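Local atomic coordinates of beta-phenylalanine aminotransferase (Variovorax paradoxus, PDB entry 4AO9), a protein that transfers the amino group of beta-phenylalanine, probably to a 2-oxo acid acceptor, using pyridoxal-5'-phosphate as cofactor. Residues 28-33 / 400-405; 35-40 / 66-71; 292-297 / 325-330; 356-361 / 433-438. All coordinates share one frame; numbering follows the deposited sequence.

How the interactions relate
Three of the four contacts gather on one side of the chain. Interactions 1 and 2 share helix 23-40, lie about 11 Å apart between centres, and meet where Phe405 CE2 comes to 3.4 Å from Tyr66 CE2. Interaction 4 lies about 20 Å from interaction 1, centre to centre, and the nearest atoms of the two are about 5 Å apart; helix 398-410 also touches helix 429-445 through Leu404. Interaction 3 stands across the chain's centre from interaction 1, about 38 Å away between centres. It lies near the cofactor, the Phe295 side chain being about 7 Å from a bound pyridoxal-5'-phosphate, and like interaction 2 it touches the second subunit.

Interaction 1 (28-33 / 400-405)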
loop_
_atom_site.group_PDB
_atom_site.type_symbol
_atom_site.label_atom_id
_atom_site.label_comp_id
_atom_site.label_asym_id
_atom_site.label_seq_id
_atom_site.Cartn_x
_atom_site.Cartn_y
_atom_site.Cartn_z
ATOM N N GLN A 28 14.646 -27.980 -26.713
ATOM C CA GLN A 28 15.582 -28.927 -26.103
ATOM C C GLN A 28 16.499 -28.254 -25.083
ATOM O O GLN A 28 16.662 -28.757 -23.971
ATOM C CB GLN A 28 16.427 -29.635 -27.174
ATOM C CG GLN A 28 15.642 -30.548 -28.119
ATOM C CD GLN A 28 16.430 -30.925 -29.376
ATOM O OE1 GLN A 28 17.580 -31.372 -29.302
ATOM N NE2 GLN A 28 15.803 -30.756 -30.541
ATOM N N ALA A 29 17.088 -27.118 -25.465
ATOM C CA ALA A 29 17.995 -26.375 -24.589
ATOM C C ALA A 29 17.275 -25.897 -23.329
ATOM O O ALA A 29 17.852 -25.901 -22.238
ATOM C CB ALA A 29 18.612 -25.193 -25.327
ATOM N N LEU A 30 16.015 -25.496 -23.487
ATOM C CA LEU A 30 15.212 -25.046 -22.351
ATOM C C LEU A 30 14.868 -26.193 -21.400
ATOM O O LEU A 30 14.940 -26.026 -20.177
ATOM C CB LEU A 30 13.946 -24.316 -22.812
ATOM C CG LEU A 30 13.189 -23.561 -21.712
ATOM C CD1 LEU A 30 14.088 -22.516 -21.059
ATOM C CD2 LEU A 30 11.944 -22.905 -22.284
ATOM N N ALA A 31 14.504 -27.348 -21.962
ATOM C CA ALA A 31 14.222 -28.545 -21.160
ATOM C C ALA A 31 15.443 -28.915 -20.319
ATOM O O ALA A 31 15.321 -29.248 -19.134
ATOM C CB ALA A 31 13.812 -29.714 -22.060
ATOM N N ASP A 32 16.616 -28.838 -20.941
ATOM C CA ASP A 32 17.884 -29.082 -20.271
ATOM C C ASP A 32 18.130 -28.070 -19.136
ATOM O O ASP A 32 18.522 -28.451 -18.037
ATOM C CB ASP A 32 19.027 -29.062 -21.299
ATOM C CG ASP A 32 20.381 -29.260 -20.666
ATOM O OD1 ASP A 32 20.666 -30.386 -20.197
ATOM O OD2 ASP A 32 21.165 -28.290 -20.638
ATOM N N ALA A 33 17.881 -26.787 -19.405
ATOM C CA ALA A 33 18.064 -25.742 -18.392
ATOM C C ALA A 33 17.145 -25.953 -17.184
ATOM O O ALA A 33 17.578 -25.804 -16.030
ATOM C CB ALA A 33 17.856 -24.358 -18.999
ATOM N N LEU A 400 14.034 -17.454 -25.175
ATOM C CA LEU A 400 15.379 -16.895 -25.176
ATOM C C LEU A 400 15.670 -16.110 -23.900
ATOM O O LEU A 400 16.771 -16.190 -23.364
ATOM C CB LEU A 400 15.618 -16.029 -26.425
ATOM C CG LEU A 400 15.510 -16.749 -27.772
ATOM C CD1 LEU A 400 15.708 -15.768 -28.909
ATOM C CD2 LEU A 400 16.512 -17.896 -27.871
ATOM N N ARG A 401 14.683 -15.351 -23.422
ATOM C CA ARG A 401 14.798 -14.679 -22.125
ATOM C C ARG A 401 15.013 -15.690 -20.995
ATOM O O ARG A 401 15.804 -15.448 -20.081
ATOM C CB ARG A 401 13.553 -13.830 -21.834
ATOM C CG ARG A 401 13.346 -12.660 -22.798
ATOM C CD ARG A 401 12.409 -11.626 -22.175
ATOM N NE ARG A 401 12.742 -10.246 -22.551
ATOM C CZ ARG A 401 12.004 -9.191 -22.208
ATOM N NH1 ARG A 401 10.900 -9.343 -21.483
ATOM N NH2 ARG A 401 12.369 -7.978 -22.580
ATOM N N GLN A 402 14.315 -16.825 -21.071
ATOM C CA GLN A 402 14.481 -17.873 -20.055
ATOM C C GLN A 402 15.887 -18.464 -20.112
ATOM O O GLN A 402 16.544 -18.628 -19.081
ATOM C CB GLN A 402 13.432 -18.974 -20.207
ATOM C CG GLN A 402 12.003 -18.524 -20.002
ATOM C CD GLN A 402 11.043 -19.685 -20.066
ATOM O OE1 GLN A 402 11.000 -20.526 -19.157
ATOM N NE2 GLN A 402 10.266 -19.747 -21.135
ATOM N N LEU A 403 16.358 -18.777 -21.319
ATOM C CA LEU A 403 17.707 -19.316 -21.475
ATOM C C LEU A 403 18.761 -18.365 -20.906
ATOM O O LEU A 403 19.680 -18.800 -20.216
ATOM C CB LEU A 403 18.001 -19.682 -22.945
ATOM C CG LEU A 403 17.206 -20.878 -23.505
ATOM C CD1 LEU A 403 17.401 -21.043 -25.014
ATOM C CD2 LEU A 403 17.558 -22.185 -22.805
ATOM N N LEU A 404 18.603 -17.066 -21.172
ATOM C CA LEU A 404 19.487 -16.042 -20.595
ATOM C C LEU A 404 19.466 -16.050 -19.068
ATOM O O LEU A 404 20.519 -16.056 -18.424
ATOM C CB LEU A 404 19.111 -14.641 -21.105
ATOM C CG LEU A 404 19.941 -13.486 -20.521
ATOM C CD1 LEU A 404 21.438 -13.615 -20.841
ATOM C CD2 LEU A 404 19.407 -12.169 -21.055
ATOM N N PHE A 405 18.256 -16.054 -18.505
ATOM C CA PHE A 405 18.065 -16.076 -17.057
ATOM C C PHE A 405 18.791 -17.252 -16.397
ATOM O O PHE A 405 19.532 -17.064 -15.431
ATOM C CB PHE A 405 16.566 -16.102 -16.710
ATOM C CG PHE A 405 16.293 -16.275 -15.245
ATOM C CD1 PHE A 405 16.386 -15.186 -14.374
ATOM C CD2 PHE A 405 15.976 -17.531 -14.729
ATOM C CE1 PHE A 405 16.156 -15.346 -13.009
ATOM C CE2 PHE A 405 15.741 -17.699 -13.357
ATOM C CZ PHE A 405 15.838 -16.601 -12.502
#
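Two helices pack here mainly through apolar groups: Leu30 and Ala29 of the N-terminal helix 23-40 meet Leu403 of helix 398-410, with the aliphatic part of Gln402 joining in. The segment axes come within 10.0 Å at an angle of 38°, without a hydrogen bond between the segments. Leu403 reaches over mainly with CD2, which settles against the helix backbone 3.7 Å from Leu30 N and also lies 4.1 Å from Ala29 CB. The small side chains of Ala29 and, more distantly, Ala33 let CD2 come close to the backbone. Leu30 has CG anti to the backbone N (chi1 -168°); its CD1 reaches Gln402 CB at 3.7 Å and Leu403 CD2 at 3.9 Å, while the other methyl, CD2, lies 3.8 Å from Gln402 NE2. The Leu30 and Gln402 side chains cross at about a right angle, and Gln402 OE1 has its polar partner beyond the segments, the hydroxyl of Tyr34. Putting an alanine at Leu30 would probably leave a gap beside Leu403 CD2 and cost Gln402 its contact with the Leu30 methyls. On its other flank, helix 398-410 is backed by strand 377-381 and helix 429-445, both touched by Leu404.

Interaction 2 (35-40 / 66-71)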
loop_
_atom_site.group_PDB
_atom_site.type_symbol
_atom_site.label_atom_id
_atom_site.label_comp_id
_atom_site.label_asym_id
_atom_site.label_seq_id
_atom_site.Cartn_x
_atom_site.Cartn_y
_atom_site.Cartn_z
ATOM N N ARG A 35 15.939 -28.825 -16.143
ATOM C CA ARG A 35 16.423 -29.978 -15.385
ATOM C C ARG A 35 17.610 -29.631 -14.495
ATOM O O ARG A 35 17.637 -30.002 -13.317
ATOM C CB ARG A 35 16.789 -31.148 -16.305
ATOM C CG ARG A 35 17.196 -32.396 -15.525
ATOM C CD ARG A 35 17.900 -33.439 -16.380
ATOM N NE ARG A 35 19.142 -32.967 -16.997
ATOM C CZ ARG A 35 20.275 -32.707 -16.344
ATOM N NH1 ARG A 35 20.347 -32.834 -15.023
ATOM N NH2 ARG A 35 21.339 -32.294 -17.024
ATOM N N ARG A 36 18.594 -28.934 -15.059
ATOM C CA ARG A 36 19.786 -28.554 -14.312
ATOM C C ARG A 36 19.426 -27.619 -13.150
ATOM O O ARG A 36 19.922 -27.786 -12.033
ATOM C CB ARG A 36 20.833 -27.922 -15.235
ATOM C CG ARG A 36 21.596 -28.936 -16.097
ATOM C CD ARG A 36 22.730 -28.287 -16.895
ATOM N NE ARG A 36 22.245 -27.577 -18.083
ATOM C CZ ARG A 36 22.056 -26.261 -18.156
ATOM N NH1 ARG A 36 22.311 -25.482 -17.107
ATOM N NH2 ARG A 36 21.609 -25.719 -19.284
ATOM N N PHE A 37 18.549 -26.657 -13.426
ATOM C CA PHE A 37 18.053 -25.740 -12.400
ATOM C C PHE A 37 17.351 -26.506 -11.274
ATOM O O PHE A 37 17.626 -26.281 -10.088
ATOM C CB PHE A 37 17.124 -24.708 -13.051
ATOM C CG PHE A 37 16.388 -23.826 -12.069
ATOM C CD1 PHE A 37 16.967 -22.651 -11.598
ATOM C CD2 PHE A 37 15.125 -24.184 -11.621
ATOM C CE1 PHE A 37 16.288 -21.839 -10.688
ATOM C CE2 PHE A 37 14.440 -23.385 -10.708
ATOM C CZ PHE A 37 15.024 -22.206 -10.248
ATOM N N THR A 38 16.465 -27.428 -11.652
ATOM C CA THR A 38 15.729 -28.240 -10.680
ATOM C C THR A 38 16.669 -29.090 -9.816
ATOM O O THR A 38 16.559 -29.087 -8.593
ATOM C CB THR A 38 14.692 -29.141 -11.387
ATOM O OG1 THR A 38 13.724 -28.321 -12.052
ATOM C CG2 THR A 38 13.980 -30.059 -10.397
ATOM N N ASP A 39 17.601 -29.796 -10.458
ATOM C CA ASP A 39 18.510 -30.702 -9.746
ATOM C C ASP A 39 19.424 -29.975 -8.771
ATOM O O ASP A 39 19.765 -30.511 -7.717
ATOM C CB ASP A 39 19.354 -31.520 -10.728
ATOM C CG ASP A 39 18.525 -32.505 -11.542
ATOM O OD1 ASP A 39 17.335 -32.704 -11.218
ATOM O OD2 ASP A 39 19.075 -33.069 -12.510
ATOM N N ALA A 40 19.785 -28.741 -9.121
ATOM C CA ALA A 40 20.715 -27.943 -8.328
ATOM C C ALA A 40 20.049 -27.220 -7.162
ATOM O O ALA A 40 20.746 -26.736 -6.269
ATOM C CB ALA A 40 21.422 -26.932 -9.223
ATOM N N TYR A 66 8.600 -17.698 -11.595
ATOM C CA TYR A 66 9.010 -18.190 -12.909
ATOM C C TYR A 66 9.060 -19.711 -12.881
ATOM O O TYR A 66 9.223 -20.324 -11.811
ATOM C CB TYR A 66 10.362 -17.604 -13.353
ATOM C CG TYR A 66 11.437 -17.668 -12.294
ATOM C CD1 TYR A 66 11.578 -16.630 -11.363
ATOM C CD2 TYR A 66 12.313 -18.762 -12.205
ATOM C CE1 TYR A 66 12.542 -16.669 -10.372
ATOM C CE2 TYR A 66 13.294 -18.806 -11.204
ATOM C CZ TYR A 66 13.403 -17.755 -10.294
ATOM O OH TYR A 66 14.368 -17.783 -9.309
ATOM N N ALA A 67 8.902 -20.314 -14.059
ATOM C CA ALA A 67 8.953 -21.761 -14.197
ATOM C C ALA A 67 10.403 -22.257 -14.220
ATOM O O ALA A 67 11.300 -21.526 -14.636
ATOM C CB ALA A 67 8.207 -22.186 -15.453
ATOM N N PRO A 68 10.645 -23.502 -13.773
ATOM C CA PRO A 68 9.649 -24.445 -13.259
ATOM C C PRO A 68 9.144 -24.097 -11.856
ATOM O O PRO A 68 8.018 -24.464 -11.499
ATOM C CB PRO A 68 10.393 -25.785 -13.281
ATOM C CG PRO A 68 11.823 -25.431 -13.129
ATOM C CD PRO A 68 11.991 -24.103 -13.846
ATOM N N PHE A 69 9.971 -23.378 -11.092
ATOM C CA PHE A 69 9.614 -22.819 -9.783
ATOM C C PHE A 69 10.655 -21.753 -9.460
ATOM O O PHE A 69 11.777 -21.827 -9.948
ATOM C CB PHE A 69 9.600 -23.893 -8.677
ATOM C CG PHE A 69 10.905 -24.619 -8.526
ATOM C CD1 PHE A 69 11.168 -25.762 -9.272
ATOM C CD2 PHE A 69 11.888 -24.153 -7.653
ATOM C CE1 PHE A 69 12.380 -26.430 -9.153
ATOM C CE2 PHE A 69 13.113 -24.812 -7.528
ATOM C CZ PHE A 69 13.359 -25.962 -8.285
ATOM N N PRO A 70 10.289 -20.749 -8.645
ATOM C CA PRO A 70 11.260 -19.708 -8.307
ATOM C C PRO A 70 12.184 -20.137 -7.180
ATOM O O PRO A 70 11.771 -20.889 -6.286
ATOM C CB PRO A 70 10.377 -18.538 -7.862
ATOM C CG PRO A 70 9.145 -19.211 -7.305
ATOM C CD PRO A 70 8.926 -20.395 -8.208
ATOM N N LEU A 71 13.412 -19.637 -7.212
ATOM C CA LEU A 71 14.325 -19.796 -6.085
ATOM C C LEU A 71 13.804 -19.048 -4.868
ATOM O O LEU A 71 13.268 -17.935 -4.983
ATOM C CB LEU A 71 15.713 -19.252 -6.425
ATOM C CG LEU A 71 16.505 -19.901 -7.563
ATOM C CD1 LEU A 71 17.765 -19.094 -7.871
ATOM C CD2 LEU A 71 16.875 -21.316 -7.193
#
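Phe37 lays the CE2 corner of its ring over one face of Phe69 and also touches Tyr66, Pro68 and Leu71. Phe37 CE2 is 3.7 Å from Phe69 CZ, off the centre of that ring, and the two ring planes are inclined obliquely, by 47°. The same CE2 approaches the Phe69 carbonyl O at 3.2 Å, with the oxygen near the plane of the Phe37 ring at its edge. Around the ring, Leu71 CD2 lies 3.6 Å from Phe37 CE1, and Pro68 CG, in a proline preceded by a cis peptide bond, lies 3.8 Å from Phe37 CD2. At the far end, Phe37 CZ meets the edge of the Tyr66 ring. Phe69 has CG between its backbone N and carbonyl carbon (chi1 57°), which presents a face of its ring to Phe37 CE2. The loop is braced internally by Leu71 N, which donates to Tyr66 OH at 3.0 Å. Thr38 OG1 touches Pro68 CG at 3.6 Å, although its hydrogen bond goes to Tyr34 O. Helix 398-410 closes another side, Phe406 meeting Phe37 edge-to-face and Leu409 touching Phe37 and Leu71, while helix 42-51 covers Phe69 through Gln45 and Phe48.

Interaction 3 (292-297 / 325-330)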
loop_
_atom_site.group_PDB
_atom_site.type_symbol
_atom_site.label_atom_id
_atom_site.label_comp_id
_atom_site.label_asym_id
_atom_site.label_seq_id
_atom_site.Cartn_x
_atom_site.Cartn_y
_atom_site.Cartn_z
ATOM N N GLY A 292 14.048 1.489 1.168
ATOM C CA GLY A 292 13.838 0.051 1.111
ATOM C C GLY A 292 12.607 -0.409 1.868
ATOM O O GLY A 292 12.249 -1.583 1.822
ATOM N N MET A 293 11.940 0.522 2.551
ATOM C CA MET A 293 10.709 0.236 3.272
ATOM C C MET A 293 9.496 0.551 2.387
ATOM O O MET A 293 9.616 1.314 1.435
ATOM C CB MET A 293 10.638 1.089 4.553
ATOM C CG MET A 293 11.876 1.015 5.451
ATOM S SD MET A 293 12.128 -0.621 6.156
ATOM C CE MET A 293 10.617 -0.839 7.093
ATOM N N SER A 294 8.338 -0.018 2.718
ATOM C CA SER A 294 7.081 0.264 2.006
ATOM C C SER A 294 6.912 1.765 1.846
ATOM O O SER A 294 7.067 2.522 2.811
ATOM C CB SER A 294 5.893 -0.276 2.797
ATOM O OG SER A 294 5.783 0.390 4.048
ATOM N N PHE A 295 6.623 2.209 0.629
ATOM C CA PHE A 295 6.602 3.646 0.370
ATOM C C PHE A 295 5.975 4.002 -0.962
ATOM O O PHE A 295 6.140 3.267 -1.944
ATOM C CB PHE A 295 8.045 4.186 0.358
ATOM C CG PHE A 295 8.139 5.633 -0.015
ATOM C CD1 PHE A 295 8.027 6.610 0.967
ATOM C CD2 PHE A 295 8.325 6.022 -1.343
ATOM C CE1 PHE A 295 8.084 7.955 0.636
ATOM C CE2 PHE A 295 8.355 7.376 -1.687
ATOM C CZ PHE A 295 8.246 8.332 -0.690
ATOM N N GLY A 296 5.276 5.139 -0.983
ATOM C CA GLY A 296 4.975 5.865 -2.219
ATOM C C GLY A 296 4.729 7.321 -1.855
ATOM O O GLY A 296 4.605 7.670 -0.671
ATOM N N ALA A 297 4.684 8.187 -2.861
ATOM C CA ALA A 297 4.279 9.588 -2.634
ATOM C C ALA A 297 3.690 10.152 -3.904
ATOM O O ALA A 297 4.045 9.743 -5.001
ATOM C CB ALA A 297 5.461 10.467 -2.157
ATOM N N VAL A 325 6.944 5.846 11.129
ATOM C CA VAL A 325 8.265 6.370 11.452
ATOM C C VAL A 325 9.419 5.575 10.873
ATOM O O VAL A 325 10.485 6.132 10.620
ATOM C CB VAL A 325 8.489 6.556 12.977
ATOM C CG1 VAL A 325 7.609 7.657 13.518
ATOM C CG2 VAL A 325 8.300 5.246 13.734
ATOM N N MET A 326 9.222 4.275 10.658
ATOM C CA MET A 326 10.314 3.469 10.112
ATOM C C MET A 326 10.616 3.836 8.662
ATOM O O MET A 326 11.772 4.041 8.301
ATOM C CB MET A 326 9.996 1.986 10.276
ATOM C CG MET A 326 10.013 1.572 11.750
ATOM S SD MET A 326 9.230 -0.015 12.027
ATOM C CE MET A 326 10.443 -1.101 11.271
ATOM N N THR A 327 9.574 3.933 7.843
ATOM C CA THR A 327 9.721 4.418 6.466
ATOM C C THR A 327 10.285 5.837 6.420
ATOM O O THR A 327 11.192 6.118 5.640
ATOM C CB THR A 327 8.380 4.367 5.699
ATOM O OG1 THR A 327 7.942 2.996 5.621
ATOM C CG2 THR A 327 8.512 4.954 4.279
ATOM N N MET A 328 9.759 6.726 7.254
ATOM C CA MET A 328 10.216 8.121 7.249
ATOM C C MET A 328 11.703 8.199 7.606
ATOM O O MET A 328 12.454 8.951 6.982
ATOM C CB MET A 328 9.397 8.986 8.213
ATOM C CG MET A 328 7.881 9.031 7.937
ATOM S SD MET A 328 7.339 9.751 6.373
ATOM C CE MET A 328 7.122 8.301 5.338
ATOM N N ALA A 329 12.121 7.416 8.598
ATOM C CA ALA A 329 13.525 7.389 9.011
ATOM C C ALA A 329 14.411 6.772 7.929
ATOM O O ALA A 329 15.467 7.322 7.590
ATOM C CB ALA A 329 13.667 6.628 10.325
ATOM N N ALA A 330 13.986 5.638 7.377
ATOM C CA ALA A 330 14.810 4.929 6.395
ATOM C C ALA A 330 14.962 5.745 5.122
ATOM O O ALA A 330 16.057 5.836 4.553
ATOM C CB ALA A 330 14.210 3.566 6.070
HETATM O O HOH W 1 7.492 0.474 6.465
#
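Thr327 presents its two branches to the chain turning into strand 296-300, the hydroxyl meeting Ser294 and the methyl meeting both Ser294 O and Phe295. Thr327 OG1 donates to Ser294 O at 3.0 Å, lying in the carbonyl plane with a C=O...donor angle of 150°. It also accepts a 2.7 Å hydrogen bond from the oxygen of a water that is bonded to Ser294 OG as well, tying the two residues a second time. With CG2 anti to the backbone N (OG1 at chi1 -62°), the methyl sits at the edge of the Phe295 ring, 3.7 Å from CD1, and the two side chains cross at about a right angle. Met293 folds along the helix surface: its CB lies 3.5 Å from Thr327 OG1, CG packs 3.5 Å from Ala330 CB, and bends at chi2 and chi3 bring CE within 4.2 Å of Met326 CE. A valine replacing Thr327 would probably leave Ser294 O without its donor and the water, still held by Ser294 OG, without its second anchor. The second subunit packs its Met326 on Met293 and bonds Gly292 O through its Asn121. Within the chain, helix 106-117 covers Met326 and Ala330, helix 129-139 packs on Phe295, and Gly296 pairs with Thr149 of the neighbouring strand.

Interaction 4 (356-361 / 433-438); sequences ARLNAL and DRYVAA
A nearly parallel helix pair forms this contact: helix 341-365 lies beside helix 429-445 in the C-terminal part of this class-III aminotransferase chain. The segment axes are 10.3 Å apart and inclined by only 16°, and 308 Å² of surface is buried between them. Val436 stands in the middle, touched by Arg357, Leu358 and Leu361 of the other helix. Its CG2 sits beneath the Arg357 guanidinium, over the centre of one face and 3.7 Å from CZ, and also packs 4.1 Å from Leu358 CD2. One turn further along helix 341-365, Leu361 CD2 reaches the backbone of the same valine, 3.8 Å from Val436 O. Leu358 uses both methyls, since CD1 also meets Tyr435 CE1 at 3.9 Å, with the side chains crossing at about a right angle.

This side of the pair is buried against strand 370-374, whose Phe371 touches both Leu358 and Tyr435, while helix 398-410 comes up to Tyr435 through Leu408. Arg357 lies at the exposed border, so the packing runs from an apolar interior to a charged pair there. A bend at chi3 (70°) accompanies the turn of its guanidinium across Val436 to Asp433, and the methyl under one face together with the salt bridge at the edge probably limits its rotation. The guanidinium and carboxylate planes are steeply inclined, 68° apart, and the grip is end-on: Arg357 NH1 and NH2 each donate to the same oxygen, Asp433 OD1, both at 3.0 Å.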
loop_
_atom_site.group_PDB
_atom_site.type_symbol
_atom_site.label_atom_id
_atom_site.label_comp_id
_atom_site.label_asym_id
_atom_site.label_seq_id
_atom_site.Cartn_x
_atom_site.Cartn_y
_atom_site.Cartn_z
ATOM N N ALA A 356 26.425 0.590 -23.037
ATOM C CA ALA A 356 27.198 0.761 -24.265
ATOM C C ALA A 356 28.104 -0.445 -24.518
ATOM O O ALA A 356 28.184 -0.924 -25.656
ATOM C CB ALA A 356 27.998 2.050 -24.227
ATOM N N ARG A 357 28.763 -0.942 -23.470
ATOM C CA ARG A 357 29.601 -2.141 -23.588
ATOM C C ARG A 357 28.777 -3.329 -24.075
ATOM O O ARG A 357 29.196 -4.060 -24.969
ATOM C CB ARG A 357 30.279 -2.491 -22.265
ATOM C CG ARG A 357 31.487 -1.635 -21.910
ATOM C CD ARG A 357 31.932 -1.910 -20.480
ATOM N NE ARG A 357 32.534 -3.230 -20.308
ATOM C CZ ARG A 357 32.881 -3.755 -19.135
ATOM N NH1 ARG A 357 32.668 -3.088 -18.003
ATOM N NH2 ARG A 357 33.436 -4.959 -19.087
ATOM N N LEU A 358 27.596 -3.515 -23.493
ATOM C CA LEU A 358 26.747 -4.634 -23.870
ATOM C C LEU A 358 26.234 -4.530 -25.299
ATOM O O LEU A 358 26.224 -5.521 -26.025
ATOM C CB LEU A 358 25.571 -4.757 -22.901
ATOM C CG LEU A 358 25.921 -5.177 -21.478
ATOM C CD1 LEU A 358 24.724 -4.904 -20.571
ATOM C CD2 LEU A 358 26.344 -6.645 -21.421
ATOM N N ASN A 359 25.788 -3.339 -25.693
ATOM C CA ASN A 359 25.317 -3.124 -27.057
ATOM C C ASN A 359 26.415 -3.300 -28.102
ATOM O O ASN A 359 26.164 -3.853 -29.169
ATOM C CB ASN A 359 24.597 -1.786 -27.167
ATOM C CG ASN A 359 23.198 -1.863 -26.602
ATOM O OD1 ASN A 359 22.548 -2.903 -26.704
ATOM N ND2 ASN A 359 22.729 -0.774 -26.007
ATOM N N ALA A 360 27.629 -2.887 -27.760
ATOM C CA ALA A 360 28.777 -3.067 -28.654
ATOM C C ALA A 360 29.076 -4.551 -28.839
ATOM O O ALA A 360 29.319 -5.008 -29.966
ATOM C CB ALA A 360 29.993 -2.333 -28.114
ATOM N N LEU A 361 29.041 -5.298 -27.738
ATOM C CA LEU A 361 29.265 -6.742 -27.759
ATOM C C LEU A 361 28.257 -7.448 -28.664
ATOM O O LEU A 361 28.635 -8.237 -29.535
ATOM C CB LEU A 361 29.220 -7.310 -26.331
ATOM C CG LEU A 361 29.212 -8.827 -26.109
ATOM C CD1 LEU A 361 30.468 -9.492 -26.672
ATOM C CD2 LEU A 361 29.051 -9.141 -24.614
ATOM N N ASP A 433 31.898 -6.183 -14.665
ATOM C CA ASP A 433 32.717 -6.923 -15.630
ATOM C C ASP A 433 32.215 -8.353 -15.793
ATOM O O ASP A 433 32.181 -8.878 -16.909
ATOM C CB ASP A 433 34.190 -6.958 -15.198
ATOM C CG ASP A 433 34.904 -5.636 -15.407
ATOM O OD1 ASP A 433 34.441 -4.809 -16.222
ATOM O OD2 ASP A 433 35.953 -5.427 -14.751
ATOM N N ARG A 434 31.821 -8.976 -14.681
ATOM C CA ARG A 434 31.297 -10.340 -14.710
ATOM C C ARG A 434 29.981 -10.436 -15.471
ATOM O O ARG A 434 29.753 -11.422 -16.167
ATOM C CB ARG A 434 31.157 -10.930 -13.302
ATOM C CG ARG A 434 32.499 -11.276 -12.668
ATOM C CD ARG A 434 32.381 -12.357 -11.598
ATOM N NE ARG A 434 31.468 -11.963 -10.528
ATOM C CZ ARG A 434 31.764 -11.091 -9.566
ATOM N NH1 ARG A 434 32.959 -10.506 -9.518
ATOM N NH2 ARG A 434 30.850 -10.798 -8.649
ATOM N N TYR A 435 29.115 -9.424 -15.341
ATOM C CA TYR A 435 27.889 -9.395 -16.133
ATOM C C TYR A 435 28.196 -9.385 -17.637
ATOM O O TYR A 435 27.640 -10.189 -18.392
ATOM C CB TYR A 435 26.937 -8.242 -15.729
ATOM C CG TYR A 435 25.580 -8.403 -16.394
ATOM C CD1 TYR A 435 25.356 -7.907 -17.680
ATOM C CD2 TYR A 435 24.535 -9.086 -15.763
ATOM C CE1 TYR A 435 24.142 -8.082 -18.321
ATOM C CE2 TYR A 435 23.301 -9.266 -16.405
ATOM C CZ TYR A 435 23.119 -8.755 -17.683
ATOM O OH TYR A 435 21.940 -8.930 -18.353
ATOM N N VAL A 436 29.097 -8.496 -18.050
ATOM C CA VAL A 436 29.482 -8.382 -19.463
ATOM C C VAL A 436 30.078 -9.701 -19.963
ATOM O O VAL A 436 29.714 -10.184 -21.033
ATOM C CB VAL A 436 30.470 -7.218 -19.695
ATOM C CG1 VAL A 436 30.918 -7.164 -21.153
ATOM C CG2 VAL A 436 29.824 -5.902 -19.307
ATOM N N ALA A 437 30.957 -10.297 -19.158
ATOM C CA ALA A 437 31.553 -11.584 -19.501
ATOM C C ALA A 437 30.499 -12.686 -19.632
ATOM O O ALA A 437 30.617 -13.560 -20.494
ATOM C CB ALA A 437 32.628 -11.968 -18.489
ATOM N N ALA A 438 29.453 -12.628 -18.799
ATOM C CA ALA A 438 28.383 -13.625 -18.833
ATOM C C ALA A 438 27.490 -13.501 -20.069
ATOM O O ALA A 438 27.002 -14.503 -20.597
ATOM C CB ALA A 438 27.563 -13.581 -17.549
#